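Local coordinates for putative restriction endonuclease domain-containing protein (Anabaena variabilis, PDB 3OT2) that is of unknown function but probably acts as a nuclease, being a putative restriction endonuclease of the PD-(D/E)XK clan, at residues T21-E26 / P36-K41; E111-D116 / L139-E144; E144-V149 / V158-D163. All blocks are in the same frame, centred on the assembly; numbering follows the deposited sequence.

Interaction 1 (T21-E26 / P36-K41)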
loop_
_atom_site.group_PDB
_atom_site.type_symbol
_atom_site.label_atom_id
_atom_site.label_comp_id
_atom_site.label_asym_id
_atom_site.label_seq_id
_atom_site.Cartn_x
_atom_site.Cartn_y
_atom_site.Cartn_z
ATOM N N THR A 21 -5.560 25.731 6.761
ATOM C CA THR A 21 -6.455 25.126 7.761
ATOM C C THR A 21 -5.637 24.319 8.777
ATOM O O THR A 21 -4.459 24.041 8.527
ATOM C CB THR A 21 -7.525 24.231 7.076
ATOM O OG1 THR A 21 -6.894 23.139 6.400
ATOM C CG2 THR A 21 -8.411 24.992 6.108
ATOM N N GLU A 22 -6.243 23.965 9.929
ATOM C CA GLU A 22 -5.592 23.125 10.943
ATOM C C GLU A 22 -6.526 21.971 11.293
ATOM O O GLU A 22 -7.576 22.213 11.902
ATOM C CB GLU A 22 -5.170 23.891 12.202
ATOM C CG GLU A 22 -3.760 23.549 12.679
ATOM C CD GLU A 22 -3.502 22.130 13.165
ATOM O OE1 GLU A 22 -4.197 21.684 14.110
ATOM O OE2 GLU A 22 -2.574 21.479 12.629
ATOM N N PRO A 23 -6.218 20.723 10.842
ATOM C CA PRO A 23 -5.024 20.284 10.087
ATOM C C PRO A 23 -5.018 20.821 8.652
ATOM O O PRO A 23 -6.065 21.235 8.144
ATOM C CB PRO A 23 -5.129 18.747 10.119
ATOM C CG PRO A 23 -6.121 18.436 11.190
ATOM C CD PRO A 23 -7.089 19.573 11.134
ATOM N N ALA A 24 -3.831 20.830 8.007
ATOM C CA ALA A 24 -3.674 21.347 6.649
ATOM C C ALA A 24 -4.538 20.596 5.618
ATOM O O ALA A 24 -4.910 19.437 5.819
ATOM C CB ALA A 24 -2.217 21.294 6.244
ATOM N N SER A 25 -4.892 21.300 4.540
ATOM C CA SER A 25 -5.676 20.753 3.447
ATOM C C SER A 25 -4.782 20.415 2.262
ATOM O O SER A 25 -3.875 21.179 1.902
ATOM C CB SER A 25 -6.771 21.721 3.021
ATOM O OG SER A 25 -7.705 21.880 4.074
ATOM N N GLU A 26 -5.054 19.268 1.658
ATOM C CA GLU A 26 -4.356 18.808 0.477
ATOM C C GLU A 26 -5.284 18.887 -0.710
ATOM O O GLU A 26 -6.508 18.795 -0.551
ATOM C CB GLU A 26 -3.833 17.377 0.659
ATOM C CG GLU A 26 -2.822 17.237 1.780
ATOM C CD GLU A 26 -2.167 15.872 1.887
ATOM O OE1 GLU A 26 -2.899 14.875 2.055
ATOM O OE2 GLU A 26 -0.920 15.797 1.863
ATOM N N PRO A 36 -5.429 14.310 8.797
ATOM C CA PRO A 36 -6.035 13.911 10.079
ATOM C C PRO A 36 -5.574 14.795 11.238
ATOM O O PRO A 36 -4.551 15.484 11.155
ATOM C CB PRO A 36 -5.576 12.450 10.265
ATOM C CG PRO A 36 -4.465 12.264 9.396
ATOM C CD PRO A 36 -4.475 13.284 8.315
HETATM N N MSE A 37 -6.356 14.792 12.314
HETATM C CA MSE A 37 -6.050 15.551 13.519
HETATM C C MSE A 37 -4.777 14.979 14.168
HETATM O O MSE A 37 -4.561 13.760 14.089
HETATM C CB MSE A 37 -7.248 15.492 14.486
HETATM C CG MSE A 37 -8.472 16.251 13.977
HETATM SE SE MSE A 37 -8.222 18.179 14.191
HETATM C CE MSE A 37 -8.288 18.257 16.122
ATOM N N PRO A 38 -3.888 15.825 14.752
ATOM C CA PRO A 38 -2.707 15.280 15.439
ATOM C C PRO A 38 -3.093 14.296 16.558
ATOM O O PRO A 38 -4.114 14.464 17.209
ATOM C CB PRO A 38 -2.028 16.530 16.021
ATOM C CG PRO A 38 -2.530 17.657 15.170
ATOM C CD PRO A 38 -3.960 17.291 14.914
ATOM N N GLN A 39 -2.303 13.246 16.721
ATOM C CA GLN A 39 -2.504 12.187 17.709
ATOM C C GLN A 39 -1.153 11.982 18.394
ATOM O O GLN A 39 -0.130 12.233 17.767
ATOM C CB GLN A 39 -3.026 10.911 16.985
ATOM C CG GLN A 39 -3.168 9.645 17.841
ATOM C CD GLN A 39 -2.427 8.421 17.305
ATOM O OE1 GLN A 39 -1.476 8.520 16.498
ATOM N NE2 GLN A 39 -2.848 7.228 17.766
ATOM N N GLY A 40 -1.162 11.570 19.659
ATOM C CA GLY A 40 0.053 11.356 20.444
ATOM C C GLY A 40 1.101 10.494 19.766
ATOM O O GLY A 40 2.229 10.946 19.578
ATOM N N LYS A 41 0.729 9.261 19.359
ATOM C CA LYS A 41 1.649 8.293 18.741
ATOM C C LYS A 41 2.263 8.867 17.487
ATOM O O LYS A 41 3.484 8.853 17.329
ATOM C CB LYS A 41 0.929 6.962 18.456
ATOM C CG LYS A 41 0.826 6.064 19.707
ATOM C CD LYS A 41 -0.229 4.955 19.632
ATOM C CE LYS A 41 0.136 3.801 18.743
ATOM N NZ LYS A 41 -0.740 2.612 19.002
#

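Interaction 2 (E111-D116 / L139-E144). With ACT (acetate ion), chain C; EDO (1,2-ethanediol), chain L.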
loop_
_atom_site.group_PDB
_atom_site.type_symbol
_atom_site.label_atom_id
_atom_site.label_comp_id
_atom_site.label_asym_id
_atom_site.label_seq_id
_atom_site.Cartn_x
_atom_site.Cartn_y
_atom_site.Cartn_z
ATOM N N GLU A 111 5.567 9.437 5.497
ATOM C CA GLU A 111 4.185 9.509 5.934
ATOM C C GLU A 111 4.000 8.565 7.084
ATOM O O GLU A 111 4.472 7.430 7.038
ATOM C CB GLU A 111 3.216 9.166 4.790
ATOM C CG GLU A 111 3.330 10.107 3.596
ATOM C CD GLU A 111 2.670 11.472 3.744
ATOM O OE1 GLU A 111 2.339 11.886 4.881
ATOM O OE2 GLU A 111 2.506 12.144 2.708
ATOM N N ILE A 112 3.340 9.031 8.122
ATOM C CA ILE A 112 3.099 8.200 9.298
ATOM C C ILE A 112 1.603 8.065 9.474
ATOM O O ILE A 112 0.907 9.075 9.585
ATOM C CB ILE A 112 3.793 8.791 10.562
ATOM C CG1 ILE A 112 5.304 8.996 10.323
ATOM C CG2 ILE A 112 3.560 7.908 11.792
ATOM C CD1 ILE A 112 5.827 10.300 10.960
ATOM N N LEU A 113 1.110 6.818 9.495
ATOM C CA LEU A 113 -0.316 6.569 9.707
ATOM C C LEU A 113 -0.755 6.929 11.109
ATOM O O LEU A 113 0.018 6.853 12.065
ATOM C CB LEU A 113 -0.676 5.099 9.435
ATOM C CG LEU A 113 -0.443 4.578 8.011
ATOM C CD1 LEU A 113 -0.835 3.124 7.940
ATOM C CD2 LEU A 113 -1.221 5.420 6.977
ATOM N N SER A 114 -2.011 7.344 11.209
ATOM C CA SER A 114 -2.696 7.658 12.464
ATOM C C SER A 114 -4.122 7.117 12.292
ATOM O O SER A 114 -4.503 6.843 11.149
ATOM C CB SER A 114 -2.617 9.148 12.803
ATOM O OG SER A 114 -3.099 9.990 11.778
ATOM N N PRO A 115 -4.884 6.819 13.373
ATOM C CA PRO A 115 -6.210 6.187 13.193
ATOM C C PRO A 115 -7.148 6.792 12.128
ATOM O O PRO A 115 -7.845 6.027 11.458
ATOM C CB PRO A 115 -6.847 6.328 14.574
ATOM C CG PRO A 115 -5.700 6.337 15.519
ATOM C CD PRO A 115 -4.563 6.999 14.806
ATOM N N ASP A 116 -7.196 8.133 11.974
ATOM C CA ASP A 116 -8.147 8.740 11.040
ATOM C C ASP A 116 -7.577 8.960 9.625
ATOM O O ASP A 116 -8.292 9.444 8.750
ATOM C CB ASP A 116 -8.647 10.066 11.632
ATOM C CG ASP A 116 -9.441 9.881 12.921
ATOM O OD1 ASP A 116 -10.201 8.883 13.019
ATOM O OD2 ASP A 116 -9.293 10.729 13.835
ATOM N N LEU A 139 6.357 4.724 4.258
ATOM C CA LEU A 139 5.022 4.683 4.841
ATOM C C LEU A 139 5.179 3.934 6.154
ATOM O O LEU A 139 5.423 2.723 6.156
ATOM C CB LEU A 139 3.948 4.058 3.919
ATOM C CG LEU A 139 2.552 3.866 4.558
ATOM C CD1 LEU A 139 2.044 5.138 5.200
ATOM C CD2 LEU A 139 1.560 3.366 3.546
ATOM N N ILE A 140 5.137 4.673 7.259
ATOM C CA ILE A 140 5.303 4.130 8.613
ATOM C C ILE A 140 3.928 3.806 9.184
ATOM O O ILE A 140 3.042 4.661 9.190
ATOM C CB ILE A 140 6.086 5.111 9.550
ATOM C CG1 ILE A 140 7.502 5.399 9.010
ATOM C CG2 ILE A 140 6.107 4.577 11.028
ATOM C CD1 ILE A 140 8.243 6.555 9.706
ATOM N N ASP A 141 3.754 2.570 9.648
ATOM C CA ASP A 141 2.511 2.117 10.267
ATOM C C ASP A 141 2.803 1.816 11.746
ATOM O O ASP A 141 3.265 0.714 12.049
ATOM C CB ASP A 141 1.945 0.884 9.538
ATOM C CG ASP A 141 0.632 0.377 10.120
ATOM O OD1 ASP A 141 0.319 0.714 11.285
ATOM O OD2 ASP A 141 -0.105 -0.295 9.399
ATOM N N PRO A 142 2.569 2.773 12.670
ATOM C CA PRO A 142 2.912 2.529 14.094
ATOM C C PRO A 142 2.224 1.304 14.676
ATOM O O PRO A 142 2.904 0.495 15.304
ATOM C CB PRO A 142 2.465 3.815 14.801
ATOM C CG PRO A 142 2.598 4.863 13.722
ATOM C CD PRO A 142 2.099 4.155 12.472
ATOM N N ASP A 143 0.916 1.114 14.394
ATOM C CA ASP A 143 0.168 -0.014 14.921
ATOM C C ASP A 143 0.751 -1.356 14.513
ATOM O O ASP A 143 0.781 -2.267 15.333
ATOM C CB ASP A 143 -1.316 0.050 14.508
ATOM C CG ASP A 143 -2.152 1.123 15.202
ATOM O OD1 ASP A 143 -1.679 1.701 16.212
ATOM O OD2 ASP A 143 -3.267 1.402 14.719
ATOM N N GLU A 144 1.198 -1.489 13.266
ATOM C CA GLU A 144 1.752 -2.746 12.786
ATOM C C GLU A 144 3.265 -2.775 12.916
ATOM O O GLU A 144 3.870 -3.751 12.481
ATOM C CB GLU A 144 1.348 -2.987 11.319
ATOM C CG GLU A 144 -0.153 -3.099 11.108
ATOM C CD GLU A 144 -0.749 -4.490 11.114
ATOM O OE1 GLU A 144 0.004 -5.470 11.314
ATOM O OE2 GLU A 144 -1.976 -4.597 10.895
HETATM C C ACT C . -1.886 2.901 12.405
HETATM O O ACT C . -0.838 2.929 13.030
HETATM O OXT ACT C . -2.118 1.943 11.596
HETATM C CH3 ACT C . -2.918 3.965 12.689
HETATM C C1 EDO L . 1.315 -8.880 10.543
HETATM O O1 EDO L . 2.138 -10.017 10.244
HETATM C C2 EDO L . 0.731 -8.323 9.252
HETATM O O2 EDO L . 0.908 -6.893 9.245
#

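Interaction 3 (E144-V149 / V158-D163). With EDO (1,2-ethanediol), chain L.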
loop_
_atom_site.group_PDB
_atom_site.type_symbol
_atom_site.label_atom_id
_atom_site.label_comp_id
_atom_site.label_asym_id
_atom_site.label_seq_id
_atom_site.Cartn_x
_atom_site.Cartn_y
_atom_site.Cartn_z
ATOM N N GLU A 144 1.198 -1.489 13.266
ATOM C CA GLU A 144 1.752 -2.746 12.786
ATOM C C GLU A 144 3.265 -2.775 12.916
ATOM O O GLU A 144 3.870 -3.751 12.481
ATOM C CB GLU A 144 1.348 -2.987 11.319
ATOM C CG GLU A 144 -0.153 -3.099 11.108
ATOM C CD GLU A 144 -0.749 -4.490 11.114
ATOM O OE1 GLU A 144 0.004 -5.470 11.314
ATOM O OE2 GLU A 144 -1.976 -4.597 10.895
ATOM N N GLN A 145 3.888 -1.697 13.454
ATOM C CA GLN A 145 5.361 -1.561 13.595
ATOM C C GLN A 145 6.033 -1.990 12.280
ATOM O O GLN A 145 6.928 -2.834 12.235
ATOM C CB GLN A 145 5.887 -2.355 14.804
ATOM C CG GLN A 145 5.346 -1.804 16.131
ATOM C CD GLN A 145 5.800 -2.587 17.335
ATOM O OE1 GLN A 145 6.957 -2.979 17.459
ATOM N NE2 GLN A 145 4.909 -2.773 18.279
ATOM N N THR A 146 5.545 -1.407 11.187
ATOM C CA THR A 146 5.970 -1.734 9.854
ATOM C C THR A 146 6.317 -0.473 9.100
ATOM O O THR A 146 5.715 0.582 9.322
ATOM C CB THR A 146 4.817 -2.508 9.137
ATOM O OG1 THR A 146 4.614 -3.763 9.795
ATOM C CG2 THR A 146 5.083 -2.748 7.626
ATOM N N VAL A 147 7.310 -0.585 8.223
ATOM C CA VAL A 147 7.649 0.484 7.297
ATOM C C VAL A 147 7.595 -0.082 5.875
ATOM O O VAL A 147 8.254 -1.086 5.583
ATOM C CB VAL A 147 8.992 1.212 7.575
ATOM C CG1 VAL A 147 9.177 2.368 6.590
ATOM C CG2 VAL A 147 9.048 1.731 9.020
ATOM N N PHE A 148 6.818 0.570 4.995
ATOM C CA PHE A 148 6.831 0.255 3.568
ATOM C C PHE A 148 7.777 1.228 2.922
ATOM O O PHE A 148 7.696 2.434 3.196
ATOM C CB PHE A 148 5.442 0.349 2.922
ATOM C CG PHE A 148 4.442 -0.689 3.367
ATOM C CD1 PHE A 148 4.566 -2.011 2.969
ATOM C CD2 PHE A 148 3.374 -0.340 4.183
ATOM C CE1 PHE A 148 3.618 -2.972 3.358
ATOM C CE2 PHE A 148 2.409 -1.299 4.547
ATOM C CZ PHE A 148 2.544 -2.604 4.129
ATOM N N VAL A 149 8.693 0.721 2.106
ATOM C CA VAL A 149 9.694 1.530 1.402
ATOM C C VAL A 149 9.349 1.541 -0.089
ATOM O O VAL A 149 9.241 0.484 -0.721
ATOM C CB VAL A 149 11.132 1.027 1.680
ATOM C CG1 VAL A 149 12.144 1.699 0.741
ATOM C CG2 VAL A 149 11.520 1.270 3.141
ATOM N N VAL A 158 8.959 -4.275 2.286
ATOM C CA VAL A 158 8.386 -4.340 3.639
ATOM C C VAL A 158 9.481 -4.550 4.664
ATOM O O VAL A 158 10.277 -5.484 4.519
ATOM C CB VAL A 158 7.326 -5.479 3.786
ATOM C CG1 VAL A 158 6.543 -5.332 5.083
ATOM C CG2 VAL A 158 6.374 -5.514 2.620
ATOM N N PHE A 159 9.457 -3.759 5.745
ATOM C CA PHE A 159 10.394 -3.896 6.872
ATOM C C PHE A 159 9.579 -4.003 8.153
ATOM O O PHE A 159 8.783 -3.105 8.451
ATOM C CB PHE A 159 11.398 -2.700 6.891
ATOM C CG PHE A 159 12.274 -2.762 5.654
ATOM C CD1 PHE A 159 13.407 -3.574 5.624
ATOM C CD2 PHE A 159 11.882 -2.138 4.472
ATOM C CE1 PHE A 159 14.149 -3.716 4.451
ATOM C CE2 PHE A 159 12.605 -2.310 3.296
ATOM C CZ PHE A 159 13.727 -3.112 3.289
ATOM N N ASP A 160 9.712 -5.128 8.880
ATOM C CA ASP A 160 8.975 -5.304 10.128
ATOM C C ASP A 160 9.705 -6.176 11.169
ATOM O O ASP A 160 9.159 -6.400 12.240
ATOM C CB ASP A 160 7.562 -5.855 9.879
ATOM C CG ASP A 160 7.469 -7.201 9.180
ATOM O OD1 ASP A 160 8.431 -8.004 9.275
ATOM O OD2 ASP A 160 6.448 -7.453 8.549
ATOM N N GLU A 161 10.911 -6.680 10.851
ATOM C CA GLU A 161 11.716 -7.459 11.806
ATOM C C GLU A 161 12.379 -6.460 12.742
ATOM O O GLU A 161 12.930 -5.474 12.251
ATOM C CB GLU A 161 12.757 -8.341 11.089
ATOM C CG GLU A 161 12.166 -9.576 10.423
ATOM C CD GLU A 161 11.597 -10.625 11.364
ATOM O OE1 GLU A 161 12.388 -11.287 12.077
ATOM O OE2 GLU A 161 10.354 -10.788 11.382
ATOM N N PRO A 162 12.323 -6.654 14.077
ATOM C CA PRO A 162 12.881 -5.639 14.993
ATOM C C PRO A 162 14.321 -5.234 14.717
ATOM O O PRO A 162 14.612 -4.056 14.816
ATOM C CB PRO A 162 12.768 -6.307 16.371
ATOM C CG PRO A 162 11.594 -7.229 16.227
ATOM C CD PRO A 162 11.680 -7.757 14.825
ATOM N N ASP A 163 15.202 -6.176 14.359
ATOM C CA ASP A 163 16.613 -5.862 14.121
ATOM C C ASP A 163 16.896 -5.354 12.695
ATOM O O ASP A 163 18.009 -4.920 12.433
ATOM C CB ASP A 163 17.506 -7.077 14.438
ATOM C CG ASP A 163 17.377 -7.596 15.870
ATOM O OD1 ASP A 163 17.347 -6.756 16.814
ATOM O OD2 ASP A 163 17.315 -8.842 16.050
HETATM C C1 EDO L . 1.315 -8.880 10.543
HETATM O O1 EDO L . 2.138 -10.017 10.244
HETATM C C2 EDO L . 0.731 -8.323 9.252
HETATM O O2 EDO L . 0.908 -6.893 9.245
HETATM O O HOH W 1 7.142 -5.170 13.535
#

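Interaction 1 (T21-E26 / P36-K41)
Pro-23 meets Pro-36, Met-37 and Pro-38 in a small, largely apolar surface contact between two loops, one leading into the hairpin of strands 25-28 and 31-34 and the other leaving it for helix 40-57. The contact has no hydrogen bond across it and buries 169 Å². The peptide bond before Pro-23 is cis; CB of Pro-23 points toward the other loop, and its CG lies 3.3 Å from the carbonyl O of Pro-36. Met-37, present as selenomethionine, crosses the ring at about a right angle. With its CG beside the backbone N (chi1 -68°), the bend at chi2 brings SE to 3.5 Å from CD of Pro-23; the bend at chi3 turns only the terminal CE. More loosely, CD of Pro-38 stands 4.5 Å from CG of Pro-23. The turn carrying Pro-23 is tied down from within: OG1 of Thr-21 donates to O of Pro-23 at 2.7 Å, tilted 21° from the carbonyl plane, and in turn accepts from OG of Ser-25 at 2.8 Å. Thr-21 and Ser-25 also belong to the pocket that holds 1,4-butanediol. Gln-34 NE2, on strand 31-34, is a second donor to O of Pro-23. Beyond the contact, Gln-39 is the N-cap of helix 40-57, its OE1 accepting from N of His-42, while Pro-36 and Gln-39 pack on the loop that follows strand 108-112.

Interaction 2 (E111-D116 / L139-E144)
Ile-140 is hydrogen-bonded through both backbone polar atoms to strand 108-112 and the residue just after it: its N donates to O of Glu-111 at 2.8 Å and its O accepts from N of Leu-113 at 2.9 Å, with N-H...O angles of 173° and 175°. Among the apolar contacts, the Ile-112 and Ile-140 side chains lie side by side and point the same way, while CG2 of Ile-112, anti to the backbone N, meets CG of Pro-142 at 3.7 Å, these two side chains crossing at about a right angle. This is the parallel strand pair of a beta-alpha-beta unit, with strands 108-112 and 136-141 joined through helix 119-131, in the central sheet. Glu-111 and Leu-139 face that connecting helix; Ile-112, on the opposite face of the sheet, and Pro-142 pack on helix 40-57. Just past the C-terminal end of strand 108-112, CD1 of Leu-113 lies 3.8 Å from OD2 of Asp-141. Polar bonds organise the turn after strand 136-141. OD1 of Asp-141 accepts from N of Glu-144 at 3.1 Å, from well above the carboxylate plane, an Asx motif, whereas OD2 is hydrogen-bonded to Thr-120 OG1 of the second subunit. Of an acetate and an ethanediol, both probably from the crystallisation liquor, the first accepts at O from N of Asp-143 (2.9 Å) and the second donates from O2 to OE1 of Glu-144 (2.7 Å).

Interaction 3 (E144-V149 / V158-D163)
OG1 of Thr-146, which rests beside CB of Asp-160 across the hairpin, is gripped twice: it donates to O of Glu-144 at 2.8 Å, from 61° above the carbonyl plane, and is hydrogen-bonded to Lys-124 NZ of the second subunit. With OG1 beside the backbone N (chi1 -65°), CG2 swings over the Phe-148 ring, 4.2 Å above its centre, and faces CG1 of Val-158. Replacing Thr-146 by an alanine removes OG1 and CG2, which is likely to leave O of Glu-144 without this donor, deprive that lysine of the second subunit of an acceptor and uncover part of the Phe-148 ring. Val-147 and Phe-159 form a hydrogen-bonded antiparallel pair, N of each donating to O of the other at 2.9 Å. Phe-148 and Val-158 make a non-hydrogen-bonded pair, side chains alongside each other, CE1 of Phe-148 3.8 Å from CG2 of Val-158. On the other face, CG2 of Val-149 reaches CD2 of Phe-159 at 3.7 Å. Where the strands part, one water donates to O of Gln-145 and O of Asp-160, 2.7 Å from each. Against strand 136-141, Gln-145 and Thr-146 both face Asp-141, a G1 beta bulge. Asp-160 OD2 makes a salt bridge to Lys-124 NZ of the second subunit. The apolar face of Val-147 and Phe-159 thus suits helix 179-183; that of Phe-148 and Val-158 mixes packing and charge for the second subunit.

In the fold
From the N terminus, interaction 1 comes first and closes the short loop that holds hairpin 25-28/31-34, delivering the chain to helix 40-57. Interaction 2 follows and closes the longer crossover through helix 119-131 between neighbouring parallel strands; interaction 3 closes the hairpin at the end of the same sheet. The three are in series, none nested or crossed. Interactions 2 and 3 share Glu-144 and are continuous in the sheet, probably with hydrogen bonds from Asp-141 N to Thr-146 O and from Phe-148 N to Leu-139 O. Lys-41 and Asp-143 make a salt bridge linking interaction 1 to interaction 2, whereas interactions 1 and 3 do not touch.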